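Local coordinates for protein phosphoribosyl-aminoimidazole carboxylase (Aspergillus clavatus, PDB 3K5I) that probably carboxylates 5-aminoimidazole ribonucleotide to its N5-carboxy form with ATP and bicarbonate, as an ATP-grasp enzyme of purine biosynthesis, at residues 54-58 with 59-63; 180-183 with 184-187; 238-241 with 242-246; 245-248 with 249-252; 381-384 with 385-388. All blocks are in the same frame, centred on the assembly; numbering follows the deposited sequence. Where two conformers were deposited one is given.

Contact 1: residues 54-58 with 59-63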
loop_
_atom_site.group_PDB
_atom_site.type_symbol
_atom_site.label_atom_id
_atom_site.label_comp_id
_atom_site.label_asym_id
_atom_site.label_seq_id
_atom_site.Cartn_x
_atom_site.Cartn_y
_atom_site.Cartn_z
ATOM N N ASP A 54 5.483 21.759 3.119
ATOM C CA ASP A 54 4.466 22.133 2.139
ATOM C C ASP A 54 3.278 22.792 2.855
ATOM O O ASP A 54 3.359 23.071 4.047
ATOM C CB ASP A 54 4.033 20.904 1.331
ATOM C CG ASP A 54 3.313 21.292 0.036
ATOM O OD1 ASP A 54 2.710 22.395 -0.047
ATOM O OD2 ASP A 54 3.421 20.462 -0.874
ATOM N N ALA A 55 2.178 23.061 2.174
ATOM C CA ALA A 55 1.060 23.650 2.907
ATOM C C ALA A 55 0.537 22.705 4.003
ATOM O O ALA A 55 0.797 21.521 4.012
ATOM C CB ALA A 55 -0.036 23.956 1.963
ATOM N N ASP A 56 -0.182 23.245 4.982
ATOM C CA ASP A 56 -0.707 22.412 6.062
ATOM C C ASP A 56 -1.746 21.519 5.507
ATOM O O ASP A 56 -2.481 21.908 4.588
ATOM C CB ASP A 56 -1.376 23.166 7.216
ATOM C CG ASP A 56 -0.349 23.781 8.105
ATOM O OD1 ASP A 56 0.876 23.448 8.049
ATOM O OD2 ASP A 56 -0.875 24.607 8.854
ATOM N N ASN A 57 -1.811 20.348 6.116
ATOM C CA ASN A 57 -2.784 19.406 5.589
ATOM C C ASN A 57 -2.572 18.976 4.116
ATOM O O ASN A 57 -3.511 18.572 3.404
ATOM C CB ASN A 57 -4.145 20.029 5.711
ATOM C CG ASN A 57 -5.204 18.974 5.802
ATOM O OD1 ASN A 57 -6.152 18.986 5.014
ATOM N ND2 ASN A 57 -5.013 18.009 6.710
ATOM N N SER A 58 -1.334 19.050 3.636
ATOM C CA SER A 58 -1.171 18.618 2.262
ATOM C C SER A 58 -1.253 17.084 2.221
ATOM O O SER A 58 -1.232 16.423 3.279
ATOM C CB SER A 58 0.107 19.197 1.673
ATOM O OG SER A 58 1.203 18.575 2.287
ATOM N N PRO A 59 -1.345 16.531 1.004
ATOM C CA PRO A 59 -1.453 15.082 0.798
ATOM C C PRO A 59 -0.609 14.115 1.595
ATOM O O PRO A 59 -1.094 13.057 2.012
ATOM C CB PRO A 59 -1.287 14.873 -0.692
ATOM C CG PRO A 59 -1.965 16.165 -1.200
ATOM C CD PRO A 59 -1.373 17.248 -0.281
ATOM N N ALA A 60 0.598 14.576 1.887
ATOM C CA ALA A 60 1.549 13.768 2.644
ATOM C C ALA A 60 1.491 13.893 4.149
ATOM O O ALA A 60 1.736 12.956 4.903
ATOM C CB ALA A 60 3.005 13.833 2.015
ATOM N N LYS A 61 1.100 15.079 4.570
ATOM C CA LYS A 61 0.967 15.387 5.983
ATOM C C LYS A 61 -0.239 14.627 6.495
ATOM O O LYS A 61 -0.172 14.116 7.607
ATOM C CB LYS A 61 0.720 16.882 6.129
ATOM C CG LYS A 61 1.931 17.710 5.726
ATOM C CD LYS A 61 1.598 19.131 6.324
ATOM C CE LYS A 61 2.885 19.965 6.467
ATOM N NZ LYS A 61 2.847 21.098 5.552
ATOM N N GLN A 62 -1.262 14.545 5.634
ATOM C CA GLN A 62 -2.502 13.851 5.867
ATOM C C GLN A 62 -2.387 12.434 6.406
ATOM O O GLN A 62 -3.320 11.989 7.125
ATOM C CB GLN A 62 -3.428 13.911 4.673
ATOM C CG GLN A 62 -3.780 15.330 4.313
ATOM C CD GLN A 62 -4.760 15.301 3.153
ATOM O OE1 GLN A 62 -5.502 14.331 2.909
ATOM N NE2 GLN A 62 -4.717 16.353 2.368
ATOM N N ILE A 63 -1.240 11.796 6.159
ATOM C CA ILE A 63 -0.991 10.400 6.617
ATOM C C ILE A 63 0.261 10.213 7.464
ATOM O O ILE A 63 0.911 9.170 7.447
ATOM C CB ILE A 63 -1.008 9.380 5.416
ATOM C CG1 ILE A 63 0.115 9.698 4.391
ATOM C CG2 ILE A 63 -2.328 9.537 4.635
ATOM C CD1 ILE A 63 0.552 8.421 3.663
#

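Contact 2: residues 180-183 with 184-187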
loop_
_atom_site.group_PDB
_atom_site.type_symbol
_atom_site.label_atom_id
_atom_site.label_comp_id
_atom_site.label_asym_id
_atom_site.label_seq_id
_atom_site.Cartn_x
_atom_site.Cartn_y
_atom_site.Cartn_z
ATOM N N VAL A 180 2.854 25.005 -30.763
ATOM C CA VAL A 180 2.687 26.109 -31.690
ATOM C C VAL A 180 2.577 25.431 -33.068
ATOM O O VAL A 180 3.525 24.791 -33.465
ATOM C CB VAL A 180 3.904 27.022 -31.591
ATOM C CG1 VAL A 180 3.622 28.240 -32.431
ATOM C CG2 VAL A 180 4.221 27.388 -30.120
ATOM N N ASN A 181 1.444 25.502 -33.770
ATOM C CA ASN A 181 1.276 24.818 -35.067
ATOM C C ASN A 181 1.558 25.688 -36.281
ATOM O O ASN A 181 1.958 25.207 -37.341
ATOM C CB ASN A 181 -0.147 24.273 -35.239
ATOM C CG ASN A 181 -0.448 23.136 -34.297
ATOM O OD1 ASN A 181 0.150 22.078 -34.449
ATOM N ND2 ASN A 181 -1.374 23.333 -33.341
ATOM N N SER A 182 1.336 26.978 -36.084
ATOM C CA SER A 182 1.538 27.952 -37.137
ATOM C C SER A 182 1.990 29.232 -36.507
ATOM O O SER A 182 1.934 29.404 -35.296
ATOM C CB SER A 182 0.169 28.325 -37.747
ATOM O OG SER A 182 -0.432 29.481 -37.150
ATOM N N GLN A 183 2.403 30.132 -37.382
ATOM C CA GLN A 183 2.880 31.432 -36.947
ATOM C C GLN A 183 1.701 32.245 -36.471
ATOM O O GLN A 183 1.851 33.322 -35.908
ATOM C CB GLN A 183 3.537 32.060 -38.171
ATOM C CG GLN A 183 3.761 33.549 -38.177
ATOM C CD GLN A 183 4.553 33.895 -39.427
ATOM O OE1 GLN A 183 4.782 33.030 -40.283
ATOM N NE2 GLN A 183 4.983 35.147 -39.537
ATOM N N ASP A 184 0.509 31.714 -36.709
ATOM C CA ASP A 184 -0.677 32.453 -36.316
ATOM C C ASP A 184 -1.082 32.218 -34.888
ATOM O O ASP A 184 -1.938 32.924 -34.375
ATOM C CB ASP A 184 -1.858 32.097 -37.212
ATOM C CG ASP A 184 -1.934 33.005 -38.401
ATOM O OD1 ASP A 184 -1.388 34.123 -38.217
ATOM O OD2 ASP A 184 -2.494 32.590 -39.452
ATOM N N ASP A 185 -0.475 31.210 -34.276
ATOM C CA ASP A 185 -0.726 30.842 -32.879
ATOM C C ASP A 185 0.163 31.659 -31.952
ATOM O O ASP A 185 -0.108 31.744 -30.767
ATOM C CB ASP A 185 -0.395 29.373 -32.612
ATOM C CG ASP A 185 -1.262 28.410 -33.414
ATOM O OD1 ASP A 185 -1.655 27.372 -32.839
ATOM O OD2 ASP A 185 -1.510 28.664 -34.616
ATOM N N ILE A 186 1.217 32.254 -32.503
ATOM C CA ILE A 186 2.153 33.085 -31.756
ATOM C C ILE A 186 1.684 33.930 -30.578
ATOM O O ILE A 186 2.270 33.884 -29.492
ATOM C CB ILE A 186 3.363 33.639 -32.593
ATOM C CG1 ILE A 186 4.070 32.446 -33.272
ATOM C CG2 ILE A 186 4.251 34.758 -31.879
ATOM C CD1 ILE A 186 5.278 32.755 -34.169
ATOM N N PRO A 187 0.649 34.728 -30.770
ATOM C CA PRO A 187 0.238 35.545 -29.642
ATOM C C PRO A 187 -0.383 34.694 -28.566
ATOM O O PRO A 187 -0.236 34.940 -27.367
ATOM C CB PRO A 187 -0.878 36.420 -30.215
ATOM C CG PRO A 187 -0.808 36.276 -31.667
ATOM C CD PRO A 187 0.375 35.423 -32.038
#

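Contact 3: residues 238-241 with 242-246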
loop_
_atom_site.group_PDB
_atom_site.type_symbol
_atom_site.label_atom_id
_atom_site.label_comp_id
_atom_site.label_asym_id
_atom_site.label_seq_id
_atom_site.Cartn_x
_atom_site.Cartn_y
_atom_site.Cartn_z
ATOM N N LEU A 238 -1.486 7.281 -19.674
ATOM C CA LEU A 238 -1.358 5.858 -19.375
ATOM C C LEU A 238 0.088 5.444 -19.329
ATOM O O LEU A 238 0.941 6.077 -19.983
ATOM C CB LEU A 238 -1.810 4.986 -20.555
ATOM C CG LEU A 238 -3.294 5.229 -20.771
ATOM C CD1 LEU A 238 -3.754 4.932 -22.224
ATOM C CD2 LEU A 238 -3.843 4.265 -19.726
ATOM N N VAL A 239 0.303 4.353 -18.592
ATOM C CA VAL A 239 1.614 3.704 -18.500
ATOM C C VAL A 239 1.388 2.183 -18.688
ATOM O O VAL A 239 0.518 1.663 -18.011
ATOM C CB VAL A 239 2.428 4.065 -17.229
ATOM C CG1 VAL A 239 3.750 3.242 -17.195
ATOM C CG2 VAL A 239 2.756 5.587 -17.183
ATOM N N TYR A 240 2.129 1.504 -19.574
ATOM C CA TYR A 240 2.052 0.029 -19.802
ATOM C C TYR A 240 3.401 -0.504 -19.373
ATOM O O TYR A 240 4.474 -0.170 -19.864
ATOM C CB TYR A 240 1.841 -0.357 -21.260
ATOM C CG TYR A 240 0.570 0.216 -21.820
ATOM C CD1 TYR A 240 0.478 1.567 -22.149
ATOM C CD2 TYR A 240 -0.560 -0.576 -21.942
ATOM C CE1 TYR A 240 -0.687 2.108 -22.625
ATOM C CE2 TYR A 240 -1.753 -0.013 -22.426
ATOM C CZ TYR A 240 -1.801 1.296 -22.792
ATOM O OH TYR A 240 -3.023 1.735 -23.259
ATOM N N ALA A 241 3.360 -1.388 -18.397
ATOM C CA ALA A 241 4.630 -1.857 -17.898
ATOM C C ALA A 241 4.673 -3.374 -17.895
ATOM O O ALA A 241 3.814 -4.013 -17.324
ATOM C CB ALA A 241 4.787 -1.200 -16.473
ATOM N N PRO A 242 5.656 -3.969 -18.571
ATOM C CA PRO A 242 6.710 -3.254 -19.288
ATOM C C PRO A 242 6.134 -2.773 -20.617
ATOM O O PRO A 242 4.995 -3.155 -20.911
ATOM C CB PRO A 242 7.737 -4.366 -19.517
ATOM C CG PRO A 242 6.836 -5.583 -19.719
ATOM C CD PRO A 242 5.574 -5.380 -18.974
ATOM N N ALA A 243 6.911 -1.993 -21.386
ATOM C CA ALA A 243 6.549 -1.394 -22.680
ATOM C C ALA A 243 6.202 -2.496 -23.698
ATOM O O ALA A 243 6.914 -3.503 -23.823
ATOM C CB ALA A 243 7.747 -0.724 -23.249
ATOM N N ARG A 244 5.115 -2.291 -24.434
ATOM C CA ARG A 244 4.614 -3.239 -25.439
ATOM C C ARG A 244 5.264 -3.065 -26.839
ATOM O O ARG A 244 5.479 -1.928 -27.314
ATOM C CB ARG A 244 3.083 -2.979 -25.583
ATOM C CG ARG A 244 2.198 -3.215 -24.328
ATOM C CD ARG A 244 0.707 -2.799 -24.434
ATOM N NE ARG A 244 0.554 -1.425 -24.941
ATOM C CZ ARG A 244 -0.553 -0.852 -25.423
ATOM N NH1 ARG A 244 -0.563 0.408 -25.880
ATOM N NH2 ARG A 244 -1.695 -1.505 -25.462
ATOM N N ASN A 245 5.501 -4.154 -27.564
ATOM C CA ASN A 245 6.027 -4.006 -28.934
ATOM C C ASN A 245 7.329 -3.269 -29.087
ATOM O O ASN A 245 7.488 -2.400 -29.965
ATOM C CB ASN A 245 5.032 -3.167 -29.756
ATOM C CG ASN A 245 3.880 -3.979 -30.328
ATOM O OD1 ASN A 245 2.796 -3.437 -30.542
ATOM N ND2 ASN A 245 4.110 -5.263 -30.595
ATOM N N VAL A 246 8.266 -3.634 -28.232
ATOM C CA VAL A 246 9.532 -2.966 -28.249
ATOM C C VAL A 246 10.485 -4.154 -28.143
ATOM O O VAL A 246 10.321 -5.021 -27.289
ATOM C CB VAL A 246 9.597 -2.085 -26.965
ATOM C CG1 VAL A 246 10.957 -1.497 -26.807
ATOM C CG2 VAL A 246 8.644 -0.905 -27.082
HETATM O O HOH W 1 -2.938 2.707 -25.730
#

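Contact 4: residues 245-248 with 249-252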
loop_
_atom_site.group_PDB
_atom_site.type_symbol
_atom_site.label_atom_id
_atom_site.label_comp_id
_atom_site.label_asym_id
_atom_site.label_seq_id
_atom_site.Cartn_x
_atom_site.Cartn_y
_atom_site.Cartn_z
ATOM N N ASN A 245 5.501 -4.154 -27.564
ATOM C CA ASN A 245 6.027 -4.006 -28.934
ATOM C C ASN A 245 7.329 -3.269 -29.087
ATOM O O ASN A 245 7.488 -2.400 -29.965
ATOM C CB ASN A 245 5.032 -3.167 -29.756
ATOM C CG ASN A 245 3.880 -3.979 -30.328
ATOM O OD1 ASN A 245 2.796 -3.437 -30.542
ATOM N ND2 ASN A 245 4.110 -5.263 -30.595
ATOM N N VAL A 246 8.266 -3.634 -28.232
ATOM C CA VAL A 246 9.532 -2.966 -28.249
ATOM C C VAL A 246 10.485 -4.154 -28.143
ATOM O O VAL A 246 10.321 -5.021 -27.289
ATOM C CB VAL A 246 9.597 -2.085 -26.965
ATOM C CG1 VAL A 246 10.957 -1.497 -26.807
ATOM C CG2 VAL A 246 8.644 -0.905 -27.082
ATOM N N SER A 247 11.469 -4.198 -29.034
ATOM C CA SER A 247 12.448 -5.279 -29.063
ATOM C C SER A 247 13.386 -5.175 -27.871
ATOM O O SER A 247 13.604 -4.095 -27.331
ATOM C CB SER A 247 13.351 -5.029 -30.277
ATOM O OG SER A 247 13.582 -3.646 -30.335
ATOM N N ASP A 248 13.972 -6.297 -27.475
ATOM C CA ASP A 248 14.908 -6.278 -26.367
ATOM C C ASP A 248 16.039 -5.338 -26.769
ATOM O O ASP A 248 16.808 -4.912 -25.914
ATOM C CB ASP A 248 15.514 -7.672 -26.179
ATOM C CG ASP A 248 14.475 -8.772 -26.258
ATOM O OD1 ASP A 248 13.374 -8.517 -25.741
ATOM O OD2 ASP A 248 14.736 -9.870 -26.801
ATOM N N ALA A 249 16.155 -5.042 -28.063
ATOM C CA ALA A 249 17.211 -4.171 -28.577
ATOM C C ALA A 249 16.920 -2.733 -28.260
ATOM O O ALA A 249 17.786 -1.900 -27.937
ATOM C CB ALA A 249 17.374 -4.356 -30.067
ATOM N N ILE A 250 15.630 -2.449 -28.331
ATOM C CA ILE A 250 15.216 -1.104 -28.021
ATOM C C ILE A 250 15.244 -0.973 -26.502
ATOM O O ILE A 250 15.917 -0.087 -25.985
ATOM C CB ILE A 250 13.911 -0.742 -28.744
ATOM C CG1 ILE A 250 14.255 -0.380 -30.192
ATOM C CG2 ILE A 250 13.376 0.550 -28.261
ATOM C CD1 ILE A 250 13.079 -0.545 -31.129
ATOM N N ASN A 251 14.590 -1.874 -25.774
ATOM C CA ASN A 251 14.584 -1.750 -24.331
ATOM C C ASN A 251 15.985 -1.437 -23.852
ATOM O O ASN A 251 16.207 -0.656 -22.924
ATOM C CB ASN A 251 14.106 -3.045 -23.655
ATOM C CG ASN A 251 12.591 -3.225 -23.764
ATOM O OD1 ASN A 251 11.859 -2.235 -23.821
ATOM N ND2 ASN A 251 12.126 -4.468 -23.857
ATOM N N GLN A 252 16.924 -2.097 -24.504
ATOM C CA GLN A 252 18.269 -1.908 -24.094
ATOM C C GLN A 252 18.926 -0.564 -24.300
ATOM O O GLN A 252 19.581 -0.011 -23.387
ATOM C CB GLN A 252 19.090 -3.173 -24.319
ATOM C CG GLN A 252 20.351 -3.187 -23.472
ATOM C CD GLN A 252 21.460 -4.014 -24.097
ATOM O OE1 GLN A 252 21.874 -5.048 -23.559
ATOM N NE2 GLN A 252 21.951 -3.554 -25.242
#

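Contact 5: residues 381-384 with 385-388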
loop_
_atom_site.group_PDB
_atom_site.type_symbol
_atom_site.label_atom_id
_atom_site.label_comp_id
_atom_site.label_asym_id
_atom_site.label_seq_id
_atom_site.Cartn_x
_atom_site.Cartn_y
_atom_site.Cartn_z
ATOM N N ALA A 381 -2.258 -7.995 -14.279
ATOM C CA ALA A 381 -2.804 -9.187 -14.895
ATOM C C ALA A 381 -1.644 -10.061 -15.323
ATOM O O ALA A 381 -0.532 -9.565 -15.561
ATOM C CB ALA A 381 -3.805 -8.930 -15.974
ATOM N N PRO A 382 -1.877 -11.377 -15.370
ATOM C CA PRO A 382 -0.759 -12.258 -15.717
ATOM C C PRO A 382 -0.260 -11.934 -17.116
ATOM O O PRO A 382 0.847 -12.298 -17.406
ATOM C CB PRO A 382 -1.321 -13.682 -15.597
ATOM C CG PRO A 382 -2.789 -13.533 -15.070
ATOM C CD PRO A 382 -2.965 -12.079 -14.667
ATOM N N THR A 383 -1.073 -11.270 -17.955
ATOM C CA THR A 383 -0.739 -10.896 -19.335
ATOM C C THR A 383 -1.193 -9.460 -19.650
ATOM O O THR A 383 -2.153 -8.933 -19.067
ATOM C CB THR A 383 -1.419 -11.807 -20.416
ATOM O OG1 THR A 383 -2.832 -11.731 -20.217
ATOM C CG2 THR A 383 -1.016 -13.309 -20.284
ATOM N N MET A 384 -0.537 -8.817 -20.612
ATOM C CA MET A 384 -0.909 -7.435 -20.910
ATOM C C MET A 384 -2.302 -7.499 -21.509
ATOM O O MET A 384 -3.229 -6.752 -21.166
ATOM C CB MET A 384 0.100 -6.974 -21.988
ATOM C CG MET A 384 0.308 -5.481 -22.158
ATOM S SD MET A 384 0.164 -4.379 -20.680
ATOM C CE MET A 384 2.000 -4.035 -20.532
ATOM N N HIS A 385 -2.416 -8.437 -22.439
ATOM C CA HIS A 385 -3.644 -8.575 -23.150
ATOM C C HIS A 385 -4.731 -8.416 -22.117
ATOM O O HIS A 385 -5.607 -7.614 -22.176
ATOM C CB HIS A 385 -3.774 -9.931 -23.791
ATOM C CG HIS A 385 -5.023 -10.001 -24.589
ATOM N ND1 HIS A 385 -5.218 -9.200 -25.697
ATOM C CD2 HIS A 385 -6.160 -10.704 -24.413
ATOM C CE1 HIS A 385 -6.419 -9.438 -26.189
ATOM N NE2 HIS A 385 -7.008 -10.346 -25.430
ATOM N N GLU A 386 -4.723 -9.343 -21.182
ATOM C CA GLU A 386 -5.794 -9.369 -20.195
ATOM C C GLU A 386 -5.925 -8.102 -19.332
ATOM O O GLU A 386 -7.056 -7.704 -18.971
ATOM C CB GLU A 386 -5.499 -10.586 -19.354
ATOM C CG GLU A 386 -6.653 -11.134 -18.599
ATOM C CD GLU A 386 -6.156 -12.129 -17.575
ATOM O OE1 GLU A 386 -5.108 -12.801 -17.800
ATOM O OE2 GLU A 386 -6.848 -12.191 -16.543
ATOM N N ALA A 387 -4.780 -7.485 -19.000
ATOM C CA ALA A 387 -4.745 -6.234 -18.210
ATOM C C ALA A 387 -5.412 -5.175 -19.102
ATOM O O ALA A 387 -6.226 -4.359 -18.638
ATOM C CB ALA A 387 -3.284 -5.803 -17.871
ATOM N N GLU A 388 -5.064 -5.203 -20.389
ATOM C CA GLU A 388 -5.658 -4.266 -21.335
ATOM C C GLU A 388 -7.190 -4.413 -21.391
ATOM O O GLU A 388 -7.953 -3.437 -21.429
ATOM C CB GLU A 388 -5.141 -4.543 -22.712
ATOM C CG GLU A 388 -3.815 -3.890 -23.044
ATOM C CD GLU A 388 -3.183 -4.605 -24.231
ATOM O OE1 GLU A 388 -1.994 -4.388 -24.529
ATOM O OE2 GLU A 388 -3.878 -5.396 -24.897
#

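Contact 1: residues 54-58 with 59-63
A type II beta turn runs from A55 to S58, and S58 O then receives the backbone N-H of Q62 at 3.0 Å and, more weakly, that of K61. Residues 59-62 have helical backbone angles without regular helix bonding. Two side chains then reach back over the turn. K61 runs past S58, with its CG 3.6 Å from S58 OG. Its chain bends at the last torsion (chi4 113°), and this brings the amine to the carbonyl of A55. The bond from K61 NZ to A55 O is 2.6 Å long, and the nitrogen stands above the carbonyl plane. D56 OD1 is a long salt-bridge partner of K61 NZ at 4.0 Å; the stronger partner of D56 OD1 is T71 OG1. K61 NZ also makes a weak bond to V70 O. Q62 reaches the third residue of the turn. Its NE2 donates to N57 O at 2.7 Å, with the oxygen close to the plane of the Q62 amide. The N57 and Q62 amides are nearly parallel, 14° apart. S58 OG bonds G32 O and D54 OD2 bonds G32 N, so the segment is tied to the glycine-rich loop after strand 26-30. The D54 side chain lies about 5 Å from bound 5-aminoimidazole ribonucleotide. With the lysine amine held by the turn's own carbonyl and an aspartate nearby, its positive charge is probably favoured.

Contact 2: residues 180-183 with 184-187
S182 and D185 are the ends of a type I beta turn, a local contact that leads from strand 177-180 into helix 186-192 of the ATP-grasp domain. Strand 177-180 is an outermost strand of a four-stranded antiparallel sheet. The turn is closed by D185 N donating to S182 O at 3.2 Å, the nitrogen standing above the carbonyl plane. A second link joins the same two residues through their side chains. The hydroxyl of S182 donates to OD2 of D185. The D185 side chain folds back beside its own backbone N (chi1 -63°), which aims the carboxylate at the start of the turn. Its other oxygen, D185 OD1, stays 4.1 Å from N181 ND2, and the two flat groups are steeply inclined, 75° apart. The strongest polar partner of N181 is R179. The backbone N of S182 is buried here without a partner. On the apolar side, V180 CG1 lies 4.2 Å from D185 CB and 4.3 Å from I186 CG1. V180 continues onto L163 and L165 of the neighbouring strand, while I186 packs on L152 and A153 of helix 149-159. Y161 touches both V180 and I186. I186 also leans on the turn itself, with CG1 3.6 Å from Q183 O. The hydroxyl bond from S182 OG to D185 OD2 measures 2.9 Å and meets the anti side of the carboxylate, 25° out of its plane.

Contact 3: residues 238-241 with 242-246
R244 lays its guanidinium flat on the ring of Y240. The two planes are only 7° apart and their centres 3.5 Å apart. This is both a stack and a cation-pi contact. The central carbon of the guanidinium, R244 CZ, lies 3.3 Å from Y240 CE2, displaced from the ring centre toward the rim. R244 NE sits 3.3 Å from Y240 CD2, toward the CB end of the ring. R244 NH1 lies nearer the hydroxyl end, 3.4 Å from Y240 CZ. A bend at the third torsion of R244 (chi3 -50°) turns the group over the ring. One water bonds Y240 OH at 2.7 Å and accepts a weak bond from R244 NH1. The stack sits where strand 235-241 of the large antiparallel sheet gives way to the loop before helix 248-263. The peptide bond between A241 and P242 is cis, and the chain turns there, bringing R244 back alongside Y240. Two carboxylates fix the guanidinium. E388 of helix 384-399 takes NH2 in a salt bridge. E228 of the adjoining strand 221-232 takes NE. The side chain of M384 touches Y240, P242 and R244, while I332 of strand 331-337 packs on Y240.

Contact 4: residues 245-248 with 249-252
N251 turns one face of its flat carboxamide to V246 and S247. V246 CG1 lies over this face near the oxygen, 3.2 Å from N251 OD1. The carbonyl oxygens of V246 and S247 lie off the same face, more loosely, with S247 O 3.8 Å from N251 ND2. The contact is the N-terminal cap of helix 248-263. S247 holds the N-cap position, and its hydroxyl oxygen OG accepts from I250 N at 3.1 Å. With OG between the backbone N and the carbonyl carbon (chi1 40°), the hydroxyl can turn toward the N-H groups of the first turn. The same I250 N makes a weak bond to S247 O. N251 N gives S247 O a stronger and straighter bond of 2.9 Å, with an N-H...O angle of 165°. The first turn of the helix is thus held by both oxygens of one serine. I250 also packs against the cap, with CD1 3.2 Å from S247 OG. Its CG2 meets V246 CG1 at 3.5 Å, tighter than usual for two methyl carbons, and the two side chains cross at about a right angle. The apolar pair lies beside the polar cap. The contact is at the surface, where the loop from strand 235-241 enters the helix. N251 O makes a weak bond to T226 OG1, which joins this helix end to strand 221-232.

Contact 5: residues 381-384 with 385-388
E386 meets T383 from its first side-chain atom on: CB lies 3.0 Å from T383 OG1. CG stands away from the backbone N (chi1 -159°) and keeps 4.2 Å from T383 OG1. The chain then runs on extended, and OE1 comes back to T383 and P382. There E386 OE1 accepts a weak 3.5 Å bond from T383 OG1 and lies 3.7 Å from P382 CG. E386 also touches Q323 of the second subunit. T383 is the N-cap of helix 384-399, the last helix, which follows strand 373-380. Its OG1 accepts from E386 N at 3.2 Å, a fairly straight bond of 154°. T383 O takes A387 N one residue further on. Under the cap, A381 points its CB at the helix, 3.7 Å from A387 CB. A387 packs in turn on I332 of strand 331-337. M384 and E388 lie one turn apart, and their side chains cross at about a right angle, with M384 CG 3.5 Å from E388 OE1. That carboxylate oxygen has its main partner in R244.

In the fold
Contacts 3, 4 and 5 form one neighbourhood. Contacts 3 and 4 share N245 and V246, so the loop after strand 235-241 runs straight into the capped helix. Contact 5 joins contact 3 through space: R244 NH2 lies 3.0 Å from E388 OE1, and M384 CG packs 3.5 Å from R244 CD. This ties the ATP-grasp domain to the C-terminal domain. Contact 1 lies apart in the preATP-grasp domain, its centre 32 Å from that of contact 3, and its D54 side chain is about 5 Å from 5-aminoimidazole ribonucleotide. Contact 2 is remote from all the others, with nearest atoms at least about 21 Å away. The side chain of N181 is about 10 Å from ADP, that of Y240 about 13 Å.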